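Local coordinates for iron-regulated outer membrane protein (Neisseria meningitidis, PDB 4B7O) that carries iron across the meningococcal outer membrane as a TonB-dependent transporter, probably in the form of a siderophore complex, at residues K230-F235 / K239-S244; A82-E87 / T103-T108; G349-P354 / A393-E398; Y435-P440 / R523-I528. One frame throughout, in Å; residues are numbered along the deposited sequence.

Interaction 1: K230-F235 / K239-S244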
loop_
_atom_site.group_PDB
_atom_site.type_symbol
_atom_site.label_atom_id
_atom_site.label_comp_id
_atom_site.label_asym_id
_atom_site.label_seq_id
_atom_site.Cartn_x
_atom_site.Cartn_y
_atom_site.Cartn_z
ATOM N N LYS A 230 5.215 -27.328 6.942
ATOM C CA LYS A 230 5.459 -28.745 6.755
ATOM C C LYS A 230 5.473 -29.090 5.314
ATOM O O LYS A 230 4.431 -29.083 4.674
ATOM C CB LYS A 230 4.383 -29.584 7.420
ATOM C CG LYS A 230 4.907 -30.962 7.827
ATOM C CD LYS A 230 3.815 -31.952 8.274
ATOM C CE LYS A 230 4.411 -33.364 8.443
ATOM N NZ LYS A 230 3.594 -34.323 9.256
ATOM N N GLY A 231 6.674 -29.370 4.807
ATOM C CA GLY A 231 6.837 -30.049 3.517
ATOM C C GLY A 231 7.508 -29.203 2.484
ATOM O O GLY A 231 7.798 -29.668 1.412
ATOM N N PHE A 232 7.729 -27.935 2.778
ATOM C CA PHE A 232 8.563 -27.124 1.896
ATOM C C PHE A 232 10.015 -27.624 1.969
ATOM O O PHE A 232 10.520 -27.961 3.065
ATOM C CB PHE A 232 8.518 -25.662 2.341
ATOM C CG PHE A 232 9.464 -24.762 1.591
ATOM C CD1 PHE A 232 9.268 -24.490 0.209
ATOM C CD2 PHE A 232 10.565 -24.199 2.247
ATOM C CE1 PHE A 232 10.150 -23.665 -0.481
ATOM C CE2 PHE A 232 11.443 -23.371 1.576
ATOM C CZ PHE A 232 11.238 -23.098 0.211
ATOM N N ARG A 233 10.656 -27.647 0.800
ATOM C CA ARG A 233 12.076 -27.895 0.664
ATOM C C ARG A 233 12.778 -26.842 -0.166
ATOM O O ARG A 233 12.395 -26.546 -1.317
ATOM C CB ARG A 233 12.360 -29.297 0.106
ATOM C CG ARG A 233 12.243 -30.432 1.117
ATOM C CD ARG A 233 12.914 -30.095 2.451
ATOM N NE ARG A 233 12.545 -31.018 3.552
ATOM C CZ ARG A 233 13.381 -31.859 4.193
ATOM N NH1 ARG A 233 14.674 -31.920 3.883
ATOM N NH2 ARG A 233 12.927 -32.635 5.172
ATOM N N ASN A 234 13.794 -26.236 0.454
ATOM C CA ASN A 234 14.857 -25.479 -0.231
ATOM C C ASN A 234 15.396 -26.127 -1.497
ATOM O O ASN A 234 15.263 -27.327 -1.669
ATOM C CB ASN A 234 16.083 -25.511 0.682
ATOM C CG ASN A 234 16.408 -24.185 1.203
ATOM O OD1 ASN A 234 16.410 -23.231 0.446
ATOM N ND2 ASN A 234 16.660 -24.082 2.477
ATOM N N PHE A 235 16.135 -25.357 -2.294
ATOM C CA PHE A 235 16.886 -25.904 -3.413
ATOM C C PHE A 235 18.045 -26.807 -2.947
ATOM O O PHE A 235 18.547 -27.598 -3.724
ATOM C CB PHE A 235 17.507 -24.794 -4.193
ATOM C CG PHE A 235 18.620 -24.137 -3.476
ATOM C CD1 PHE A 235 18.360 -23.333 -2.347
ATOM C CD2 PHE A 235 19.950 -24.325 -3.888
ATOM C CE1 PHE A 235 19.395 -22.693 -1.673
ATOM C CE2 PHE A 235 20.995 -23.704 -3.202
ATOM C CZ PHE A 235 20.720 -22.892 -2.094
ATOM N N LYS A 239 14.656 -26.011 5.096
ATOM C CA LYS A 239 13.294 -25.524 5.350
ATOM C C LYS A 239 13.174 -24.048 5.032
ATOM O O LYS A 239 12.080 -23.547 4.706
ATOM C CB LYS A 239 12.947 -25.687 6.819
ATOM C CG LYS A 239 13.073 -27.101 7.348
ATOM C CD LYS A 239 13.501 -27.129 8.823
ATOM C CE LYS A 239 12.744 -28.226 9.549
ATOM N NZ LYS A 239 12.028 -29.026 8.503
ATOM N N THR A 240 14.288 -23.325 5.158
ATOM C CA THR A 240 14.233 -21.870 5.060
ATOM C C THR A 240 14.055 -21.386 3.622
ATOM O O THR A 240 14.405 -22.073 2.696
ATOM C CB THR A 240 15.473 -21.219 5.662
ATOM O OG1 THR A 240 16.600 -21.620 4.883
ATOM C CG2 THR A 240 15.687 -21.623 7.108
ATOM N N VAL A 241 13.516 -20.181 3.444
ATOM C CA VAL A 241 13.367 -19.595 2.131
ATOM C C VAL A 241 14.624 -18.728 1.936
ATOM O O VAL A 241 14.853 -17.745 2.665
ATOM C CB VAL A 241 12.061 -18.754 2.077
ATOM C CG1 VAL A 241 11.924 -18.008 0.757
ATOM C CG2 VAL A 241 10.835 -19.627 2.343
ATOM N N PRO A 242 15.473 -19.087 0.974
ATOM C CA PRO A 242 16.774 -18.386 0.853
ATOM C C PRO A 242 16.702 -16.846 0.547
ATOM O O PRO A 242 15.862 -16.395 -0.263
ATOM C CB PRO A 242 17.465 -19.140 -0.269
ATOM C CG PRO A 242 16.823 -20.469 -0.229
ATOM C CD PRO A 242 15.388 -20.249 0.099
ATOM N N TYR A 243 17.581 -16.068 1.193
ATOM C CA TYR A 243 17.650 -14.589 1.026
ATOM C C TYR A 243 16.353 -13.890 1.405
ATOM O O TYR A 243 15.894 -12.965 0.753
ATOM C CB TYR A 243 18.081 -14.207 -0.389
ATOM C CG TYR A 243 19.302 -15.002 -0.811
ATOM C CD1 TYR A 243 20.533 -14.802 -0.167
ATOM C CD2 TYR A 243 19.220 -15.969 -1.796
ATOM C CE1 TYR A 243 21.646 -15.542 -0.504
ATOM C CE2 TYR A 243 20.337 -16.711 -2.142
ATOM C CZ TYR A 243 21.547 -16.492 -1.500
ATOM O OH TYR A 243 22.671 -17.231 -1.819
ATOM N N SER A 244 15.792 -14.331 2.504
ATOM C CA SER A 244 14.551 -13.793 2.957
ATOM C C SER A 244 14.785 -13.027 4.221
ATOM O O SER A 244 13.825 -12.630 4.861
ATOM C CB SER A 244 13.511 -14.910 3.145
ATOM O OG SER A 244 13.862 -15.794 4.197
#
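Phe-232 turns the edge of its ring, not a face, to the backbone of 239-244. CD2 comes to 3.0 Å from the carbonyl O of Lys-239, and the neighbouring ring carbon CE2 lies 3.4 Å from the O of Thr-240, so two carbonyl oxygens sit near the ring plane, where the aryl hydrogens carry their slight positive charge. The chi1 of 174° swings the ring away from the backbone N of Phe-232 and out across the gap. The same CE2 also meets CG2 of Val-241, obliquely, at 3.9 Å, the two side chains crossing at about a right angle. Both segments belong to one extracellular loop of the barrel, joining strands 212-223 and 246-259, and the contact lies where that loop doubles back on itself. The amide of Asn-234 runs obliquely to Thr-240 and makes a weak hydrogen bond, ND2 giving to OG1 at 3.4 Å with an N-H...O angle of 147°. Phe-235 also presents an edge, its CE1 lying 3.7 Å from CG of Pro-242. Beyond the proline, Ser-244 OG donates to the O of Val-241 at 2.7 Å, in the carbonyl plane, and accepts a bond from the backbone N of Tyr-226.

Interaction 2: A82-E87 / T103-T108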
loop_
_atom_site.group_PDB
_atom_site.type_symbol
_atom_site.label_atom_id
_atom_site.label_comp_id
_atom_site.label_asym_id
_atom_site.label_seq_id
_atom_site.Cartn_x
_atom_site.Cartn_y
_atom_site.Cartn_z
ATOM N N ALA A 82 2.625 -8.531 15.778
ATOM C CA ALA A 82 2.932 -8.296 14.394
ATOM C C ALA A 82 3.966 -7.166 14.190
ATOM O O ALA A 82 3.997 -6.170 14.948
ATOM C CB ALA A 82 1.644 -8.001 13.664
ATOM N N THR A 83 4.866 -7.349 13.211
ATOM C CA THR A 83 5.843 -6.294 12.929
ATOM C C THR A 83 5.819 -5.898 11.480
ATOM O O THR A 83 6.608 -5.065 11.103
ATOM C CB THR A 83 7.275 -6.731 13.238
ATOM O OG1 THR A 83 7.587 -7.851 12.394
ATOM C CG2 THR A 83 7.402 -7.125 14.711
ATOM N N ASP A 84 4.937 -6.480 10.659
ATOM C CA ASP A 84 4.625 -5.888 9.361
ATOM C C ASP A 84 3.126 -5.732 9.133
ATOM O O ASP A 84 2.327 -6.296 9.885
ATOM C CB ASP A 84 5.265 -6.684 8.190
ATOM C CG ASP A 84 4.790 -8.152 8.107
ATOM O OD1 ASP A 84 3.780 -8.574 8.725
ATOM O OD2 ASP A 84 5.451 -8.931 7.392
ATOM N N MET A 85 2.765 -5.037 8.046
ATOM C CA MET A 85 1.370 -4.895 7.640
ATOM C C MET A 85 0.694 -6.170 7.245
ATOM O O MET A 85 -0.482 -6.353 7.537
ATOM C CB MET A 85 1.255 -3.941 6.478
ATOM C CG MET A 85 1.665 -2.526 6.872
ATOM S SD MET A 85 0.487 -1.729 7.987
ATOM C CE MET A 85 1.476 -0.270 8.360
ATOM N N ARG A 86 1.410 -7.072 6.586
ATOM C CA ARG A 86 0.775 -8.304 6.231
ATOM C C ARG A 86 0.112 -9.024 7.425
ATOM O O ARG A 86 -0.993 -9.538 7.286
ATOM C CB ARG A 86 1.739 -9.230 5.510
ATOM C CG ARG A 86 1.145 -10.603 5.170
ATOM C CD ARG A 86 2.166 -11.432 4.386
ATOM N NE ARG A 86 3.347 -11.764 5.201
ATOM C CZ ARG A 86 4.575 -12.023 4.722
ATOM N NH1 ARG A 86 4.833 -11.984 3.421
ATOM N NH2 ARG A 86 5.556 -12.336 5.550
ATOM N N GLU A 87 0.796 -9.083 8.575
ATOM C CA GLU A 87 0.215 -9.747 9.722
ATOM C C GLU A 87 -0.803 -8.853 10.400
ATOM O O GLU A 87 -1.819 -9.314 10.812
ATOM C CB GLU A 87 1.252 -10.273 10.766
ATOM C CG GLU A 87 2.121 -11.449 10.280
ATOM C CD GLU A 87 1.325 -12.729 10.047
ATOM O OE1 GLU A 87 0.390 -12.986 10.807
ATOM O OE2 GLU A 87 1.603 -13.465 9.083
ATOM N N THR A 103 10.109 -6.205 0.272
ATOM C CA THR A 103 9.536 -5.853 -1.010
ATOM C C THR A 103 9.414 -7.066 -1.918
ATOM O O THR A 103 9.006 -6.950 -3.091
ATOM C CB THR A 103 10.290 -4.682 -1.649
ATOM O OG1 THR A 103 11.709 -4.891 -1.528
ATOM C CG2 THR A 103 9.932 -3.449 -0.899
ATOM N N SER A 104 9.744 -8.225 -1.365
ATOM C CA SER A 104 9.253 -9.506 -1.894
ATOM C C SER A 104 7.736 -9.518 -2.053
ATOM O O SER A 104 7.242 -10.213 -2.940
ATOM C CB SER A 104 9.613 -10.689 -0.975
ATOM O OG SER A 104 10.956 -11.109 -1.195
ATOM N N GLN A 105 7.034 -8.764 -1.187
ATOM C CA GLN A 105 5.539 -8.763 -1.071
ATOM C C GLN A 105 4.822 -7.835 -2.049
ATOM O O GLN A 105 5.207 -6.664 -2.249
ATOM C CB GLN A 105 5.090 -8.322 0.336
ATOM C CG GLN A 105 5.480 -9.286 1.398
ATOM C CD GLN A 105 5.226 -8.761 2.786
ATOM O OE1 GLN A 105 4.420 -7.869 2.992
ATOM N NE2 GLN A 105 5.908 -9.328 3.750
ATOM N N PHE A 106 3.755 -8.372 -2.618
ATOM C CA PHE A 106 2.835 -7.634 -3.457
ATOM C C PHE A 106 1.540 -7.556 -2.724
ATOM O O PHE A 106 1.074 -8.541 -2.134
ATOM C CB PHE A 106 2.524 -8.410 -4.748
ATOM C CG PHE A 106 3.715 -8.670 -5.598
ATOM C CD1 PHE A 106 4.136 -7.714 -6.507
ATOM C CD2 PHE A 106 4.415 -9.880 -5.495
ATOM C CE1 PHE A 106 5.227 -7.935 -7.329
ATOM C CE2 PHE A 106 5.517 -10.109 -6.295
ATOM C CZ PHE A 106 5.924 -9.132 -7.218
ATOM N N LEU A 107 0.903 -6.425 -2.852
ATOM C CA LEU A 107 -0.334 -6.224 -2.146
ATOM C C LEU A 107 -1.536 -6.095 -3.122
ATOM O O LEU A 107 -1.402 -5.465 -4.171
ATOM C CB LEU A 107 -0.164 -4.984 -1.305
ATOM C CG LEU A 107 -1.486 -4.604 -0.661
ATOM C CD1 LEU A 107 -1.260 -4.109 0.775
ATOM C CD2 LEU A 107 -2.264 -3.614 -1.516
ATOM N N THR A 108 -2.676 -6.738 -2.807
ATOM C CA THR A 108 -3.869 -6.502 -3.588
ATOM C C THR A 108 -5.045 -6.130 -2.721
ATOM O O THR A 108 -5.179 -6.538 -1.566
ATOM C CB THR A 108 -4.217 -7.677 -4.517
ATOM O OG1 THR A 108 -4.445 -8.839 -3.732
ATOM C CG2 THR A 108 -3.065 -7.941 -5.434
HETATM O O HOH W 1 3.691 -6.165 5.233
#
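In the plug domain, Arg-86 at the start of the short helix 85-88 reaches across to Gln-105, which leads into strand 107-109. NE2 of Gln-105 lies over one face of the guanidinium, amide and guanidinium planes 35° apart, and stands only 2.9 Å from NH1 of Arg-86. Both atoms are donors, so they do not bond each other; what gathers them is a common acceptor, the carbonyl O of Gly-100, while NH1 also gives to the O of Gly-98. With its chain extended as far as CD and then bent (chi3 66°), Arg-86 folds its guanidinium over the glutamine. The other end of the amide is linked through water: one molecule accepts from the backbone N of Arg-86 at 2.8 Å and donates to OE1 of Gln-105 at 2.9 Å, occupying a helix-start N-H. Asp-84 is the N-cap, its OD1 taking the bond from Glu-87 N at 3.0 Å on the syn side of the carboxylate but 35° out of its plane. Its OD2 is a long 3.9 Å from NH2 of Arg-86 and well out of the guanidinium plane, which leaves a purely electrostatic attraction. The contact lies where the helix start faces the small antiparallel sheet of strands 95-97, 107-109 and 112-113, with Arg-86 and Gln-105 both resting on Phe-97 of strand 95-97.

Interaction 3: G349-P354 / A393-E398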
loop_
_atom_site.group_PDB
_atom_site.type_symbol
_atom_site.label_atom_id
_atom_site.label_comp_id
_atom_site.label_asym_id
_atom_site.label_seq_id
_atom_site.Cartn_x
_atom_site.Cartn_y
_atom_site.Cartn_z
ATOM N N GLY A 349 21.579 -3.070 -15.156
ATOM C CA GLY A 349 22.584 -2.728 -16.148
ATOM C C GLY A 349 23.887 -3.484 -15.960
ATOM O O GLY A 349 24.784 -3.368 -16.783
ATOM N N ASN A 350 23.977 -4.292 -14.901
ATOM C CA ASN A 350 25.207 -4.988 -14.573
ATOM C C ASN A 350 26.242 -3.932 -14.235
ATOM O O ASN A 350 27.405 -4.060 -14.592
ATOM C CB ASN A 350 25.727 -5.825 -15.770
ATOM C CG ASN A 350 24.691 -6.780 -16.319
ATOM O OD1 ASN A 350 24.044 -6.476 -17.315
ATOM N ND2 ASN A 350 24.533 -7.940 -15.690
ATOM N N VAL A 351 25.806 -2.850 -13.604
ATOM C CA VAL A 351 26.772 -1.902 -13.050
ATOM C C VAL A 351 27.725 -2.667 -12.131
ATOM O O VAL A 351 27.309 -3.410 -11.231
ATOM C CB VAL A 351 26.082 -0.761 -12.287
ATOM C CG1 VAL A 351 27.086 0.038 -11.480
ATOM C CG2 VAL A 351 25.290 0.122 -13.239
ATOM N N VAL A 352 29.016 -2.520 -12.386
ATOM C CA VAL A 352 30.009 -3.155 -11.524
ATOM C C VAL A 352 30.156 -2.295 -10.283
ATOM O O VAL A 352 30.322 -1.093 -10.401
ATOM C CB VAL A 352 31.372 -3.317 -12.258
ATOM C CG1 VAL A 352 32.378 -4.097 -11.382
ATOM C CG2 VAL A 352 31.153 -3.989 -13.628
ATOM N N GLY A 353 30.074 -2.913 -9.103
ATOM C CA GLY A 353 30.246 -2.209 -7.810
ATOM C C GLY A 353 29.017 -1.385 -7.465
ATOM O O GLY A 353 27.971 -1.554 -8.094
ATOM N N PRO A 354 29.142 -0.465 -6.489
ATOM C CA PRO A 354 27.961 0.234 -5.996
ATOM C C PRO A 354 27.048 0.772 -7.116
ATOM O O PRO A 354 27.544 1.324 -8.111
ATOM C CB PRO A 354 28.541 1.371 -5.130
ATOM C CG PRO A 354 29.897 0.920 -4.724
ATOM C CD PRO A 354 30.381 -0.004 -5.823
ATOM N N ALA A 393 23.780 6.425 -13.629
ATOM C CA ALA A 393 24.155 6.960 -14.936
ATOM C C ALA A 393 23.341 6.233 -15.997
ATOM O O ALA A 393 22.865 5.120 -15.763
ATOM C CB ALA A 393 25.629 6.720 -15.161
ATOM N N PHE A 394 23.174 6.834 -17.160
ATOM C CA PHE A 394 22.554 6.117 -18.258
ATOM C C PHE A 394 23.481 5.135 -18.973
ATOM O O PHE A 394 24.674 5.341 -18.984
ATOM C CB PHE A 394 21.916 7.128 -19.174
ATOM C CG PHE A 394 20.842 7.925 -18.480
ATOM C CD1 PHE A 394 19.528 7.403 -18.363
ATOM C CD2 PHE A 394 21.129 9.144 -17.878
ATOM C CE1 PHE A 394 18.538 8.106 -17.704
ATOM C CE2 PHE A 394 20.118 9.860 -17.194
ATOM C CZ PHE A 394 18.829 9.325 -17.098
ATOM N N LEU A 395 22.936 4.058 -19.540
ATOM C CA LEU A 395 23.730 2.983 -20.103
ATOM C C LEU A 395 23.205 2.519 -21.466
ATOM O O LEU A 395 23.489 1.409 -21.920
ATOM C CB LEU A 395 23.850 1.812 -19.141
ATOM C CG LEU A 395 24.468 2.097 -17.754
ATOM C CD1 LEU A 395 24.013 1.039 -16.743
ATOM C CD2 LEU A 395 25.994 2.173 -17.771
ATOM N N ASN A 396 22.458 3.367 -22.144
ATOM C CA ASN A 396 21.937 2.966 -23.452
ATOM C C ASN A 396 23.048 2.561 -24.416
ATOM O O ASN A 396 22.900 1.590 -25.179
ATOM C CB ASN A 396 21.040 4.024 -24.079
ATOM C CG ASN A 396 21.475 5.439 -23.763
ATOM O OD1 ASN A 396 21.963 5.724 -22.685
ATOM N ND2 ASN A 396 21.259 6.350 -24.701
ATOM N N GLY A 397 24.179 3.267 -24.349
ATOM C CA GLY A 397 25.343 2.958 -25.220
ATOM C C GLY A 397 25.837 1.518 -25.124
ATOM O O GLY A 397 26.391 0.983 -26.098
ATOM N N GLU A 398 25.626 0.898 -23.955
ATOM C CA GLU A 398 25.895 -0.526 -23.751
ATOM C C GLU A 398 24.762 -1.370 -24.322
ATOM O O GLU A 398 24.758 -2.598 -24.131
ATOM C CB GLU A 398 26.071 -0.861 -22.256
ATOM C CG GLU A 398 27.077 0.034 -21.501
ATOM C CD GLU A 398 27.619 -0.521 -20.157
ATOM O OE1 GLU A 398 26.912 -1.227 -19.428
ATOM O OE2 GLU A 398 28.790 -0.228 -19.794
#
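Leu-395 holds its CG opposite the carbonyl carbon and next to the backbone N (chi1 -58°), and with chi2 at 157° this brings CD1 to Val-351 and Gly-349. Val-351, with CG1 opposite its own backbone N, offers the other methyl, CG2, which meets CD1 of Leu-395 at 3.8 Å. The two side chains cross at about a right angle, a methyl-to-methyl touch and no broad overlap. The same CD1 lies 4.1 Å from CA of Gly-349, whose backbone has a positive phi of 97°, a conformation suited to glycine. On the polar flank, OE1 of Glu-398 stays 4.0 Å from the O of Gly-349, two acceptors kept apart. Lys-522 lies by both: its NZ gives hydrogen bonds to the O of Gly-349 and to OD1 of Asn-350, and makes only a long, weak ion pair with Glu-398. A backbone bond of 3.0 Å from Glu-398 N to the O of Leu-395 closes the turn that carries both residues. The contact joins two extracellular loops, one between strands 323-339 and 355-373 and the other between strand 376-391 and helix 423-434, with a third loop alongside that pairs His-520 with Leu-395 through the backbone.

Interaction 4: Y435-P440 / R523-I528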
loop_
_atom_site.group_PDB
_atom_site.type_symbol
_atom_site.label_atom_id
_atom_site.label_comp_id
_atom_site.label_asym_id
_atom_site.label_seq_id
_atom_site.Cartn_x
_atom_site.Cartn_y
_atom_site.Cartn_z
ATOM N N TYR A 435 20.896 7.662 -28.623
ATOM C CA TYR A 435 19.988 8.447 -27.765
ATOM C C TYR A 435 20.634 9.184 -26.592
ATOM O O TYR A 435 21.534 8.665 -25.940
ATOM C CB TYR A 435 18.855 7.566 -27.250
ATOM C CG TYR A 435 17.515 7.800 -27.924
ATOM C CD1 TYR A 435 16.858 9.029 -27.806
ATOM C CD2 TYR A 435 16.891 6.771 -28.657
ATOM C CE1 TYR A 435 15.624 9.227 -28.414
ATOM C CE2 TYR A 435 15.663 6.961 -29.268
ATOM C CZ TYR A 435 15.036 8.175 -29.134
ATOM O OH TYR A 435 13.826 8.381 -29.746
ATOM N N LYS A 436 20.154 10.389 -26.316
ATOM C CA LYS A 436 20.683 11.144 -25.212
ATOM C C LYS A 436 19.689 11.269 -24.047
ATOM O O LYS A 436 19.022 12.305 -23.857
ATOM C CB LYS A 436 21.162 12.516 -25.671
ATOM C CG LYS A 436 22.639 12.569 -26.107
ATOM C CD LYS A 436 23.085 11.482 -27.119
ATOM C CE LYS A 436 24.410 11.819 -27.798
ATOM N NZ LYS A 436 25.277 10.633 -28.027
ATOM N N LEU A 437 19.638 10.196 -23.258
ATOM C CA LEU A 437 18.681 10.020 -22.162
ATOM C C LEU A 437 18.831 11.010 -21.021
ATOM O O LEU A 437 19.921 11.340 -20.660
ATOM C CB LEU A 437 18.817 8.612 -21.638
ATOM C CG LEU A 437 17.980 7.609 -22.408
ATOM C CD1 LEU A 437 17.573 8.025 -23.828
ATOM C CD2 LEU A 437 18.681 6.277 -22.392
ATOM N N SER A 438 17.714 11.525 -20.516
ATOM C CA SER A 438 17.717 12.266 -19.253
ATOM C C SER A 438 16.731 11.628 -18.220
ATOM O O SER A 438 16.094 10.568 -18.465
ATOM C CB SER A 438 17.415 13.743 -19.504
ATOM O OG SER A 438 16.232 13.841 -20.237
ATOM N N ASN A 439 16.624 12.266 -17.062
ATOM C CA ASN A 439 15.782 11.780 -15.994
ATOM C C ASN A 439 14.293 11.934 -16.288
ATOM O O ASN A 439 13.798 13.066 -16.417
ATOM C CB ASN A 439 16.093 12.575 -14.754
ATOM C CG ASN A 439 17.380 12.151 -14.135
ATOM O OD1 ASN A 439 18.036 11.240 -14.648
ATOM N ND2 ASN A 439 17.727 12.749 -13.011
ATOM N N PRO A 440 13.566 10.817 -16.318
ATOM C CA PRO A 440 12.128 10.823 -16.550
ATOM C C PRO A 440 11.445 11.507 -15.413
ATOM O O PRO A 440 11.931 11.427 -14.273
ATOM C CB PRO A 440 11.761 9.350 -16.572
ATOM C CG PRO A 440 13.074 8.622 -16.693
ATOM C CD PRO A 440 14.030 9.488 -15.932
ATOM N N ARG A 523 18.585 -1.609 -21.714
ATOM C CA ARG A 523 17.797 -2.652 -22.297
ATOM C C ARG A 523 16.897 -2.111 -23.353
ATOM O O ARG A 523 16.236 -2.878 -24.041
ATOM C CB ARG A 523 17.017 -3.367 -21.243
ATOM C CG ARG A 523 17.846 -4.339 -20.434
ATOM C CD ARG A 523 17.056 -5.642 -20.430
ATOM N NE ARG A 523 17.762 -6.748 -19.792
ATOM C CZ ARG A 523 17.253 -7.491 -18.817
ATOM N NH1 ARG A 523 16.013 -7.248 -18.399
ATOM N NH2 ARG A 523 17.976 -8.475 -18.279
ATOM N N GLY A 524 16.875 -0.794 -23.515
ATOM C CA GLY A 524 16.093 -0.239 -24.597
ATOM C C GLY A 524 15.507 1.092 -24.244
ATOM O O GLY A 524 15.522 1.491 -23.070
ATOM N N ILE A 525 15.018 1.812 -25.255
ATOM C CA ILE A 525 14.415 3.092 -24.968
ATOM C C ILE A 525 12.989 2.781 -24.598
ATOM O O ILE A 525 12.414 1.796 -25.106
ATOM C CB ILE A 525 14.447 4.071 -26.148
ATOM C CG1 ILE A 525 15.876 4.279 -26.636
ATOM C CG2 ILE A 525 13.912 5.418 -25.700
ATOM C CD1 ILE A 525 16.863 4.623 -25.524
ATOM N N ILE A 526 12.461 3.580 -23.667
ATOM C CA ILE A 526 11.084 3.467 -23.199
ATOM C C ILE A 526 10.457 4.823 -23.318
ATOM O O ILE A 526 10.644 5.698 -22.449
ATOM C CB ILE A 526 10.984 3.095 -21.715
ATOM C CG1 ILE A 526 11.644 1.735 -21.417
ATOM C CG2 ILE A 526 9.524 3.193 -21.285
ATOM C CD1 ILE A 526 11.031 0.527 -22.102
ATOM N N SER A 527 9.691 4.984 -24.389
ATOM C CA SER A 527 9.006 6.234 -24.662
ATOM C C SER A 527 7.495 6.218 -24.223
ATOM O O SER A 527 7.011 5.301 -23.541
ATOM C CB SER A 527 9.178 6.568 -26.155
ATOM O OG SER A 527 8.970 7.960 -26.389
ATOM N N ILE A 528 6.756 7.233 -24.632
ATOM C CA ILE A 528 5.317 7.232 -24.466
ATOM C C ILE A 528 4.703 7.653 -25.800
ATOM O O ILE A 528 5.188 8.592 -26.423
ATOM C CB ILE A 528 4.924 8.207 -23.367
ATOM C CG1 ILE A 528 3.411 8.176 -23.111
ATOM C CG2 ILE A 528 5.451 9.593 -23.677
ATOM C CD1 ILE A 528 3.010 8.895 -21.837
#
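Ile-525 lies against Tyr-435 and Leu-437, two residues of an extended stretch whose CB atoms both point toward the isoleucine. The tight part is the aromatic one. CG1 of Ile-525 comes to 3.4 Å from CD2 of Tyr-435 and 3.8 Å from CE2. It sits above the CD2-CE2 edge, on the same side of the ring as the CG2 methyl, which stands 4.3 Å above the plane and is offset toward the rim. The isoleucine chain bends back on itself (chi1 -56°, chi2 -50°), which places CD1 between the tyrosine ring and the leucine. On the leucine side the fit is easier: CD1 of Ile-525 is 3.9 Å from CD1 of Leu-437 and 4.0 Å from its CD2, reaching both branch tips obliquely. Around this small apolar cluster the contact thins quickly. Tyr-435 and Leu-437 are only partly covered, and Lys-436 between them is exposed. The backbones stay apart, 8.2 Å between CA of Tyr-435 and CA of Ile-525, and side chains alone bridge them. Strand 525-528 is a short piece in an extracellular loop, running parallel to strand 578-600, and Val-578 touches both Tyr-435 and Ile-525. Since nothing but apolar packing links the two segments, the contact itself supplies no directional bond; directional bonds come from beyond it, such as the backbone bonds of Ile-525 with Ala-577 and Arg-579.

Interaction 2 lies deepest, about 9 Å from the chain's centre (centre to centre) and within the plug, and is the polar one, built on a shared carbonyl acceptor, a capping bond and a bridging water. The other three belong to extracellular loops, 27 to 30 Å out. Interaction 1 pairs parts of a single loop through aromatic edges and one weak bond, whereas interactions 3 and 4 share the long loop between strands 376-391 and 441-455, each joining it to another loop by apolar touches. These two form one patch: Phe-394 and Asn-396 pack on 435-440, and Asn-396 gives a weak hydrogen bond to Tyr-435 O. Interaction 1 comes within about 6 Å (nearest atoms) of interaction 2 without touching, and is about 17 Å from interaction 3.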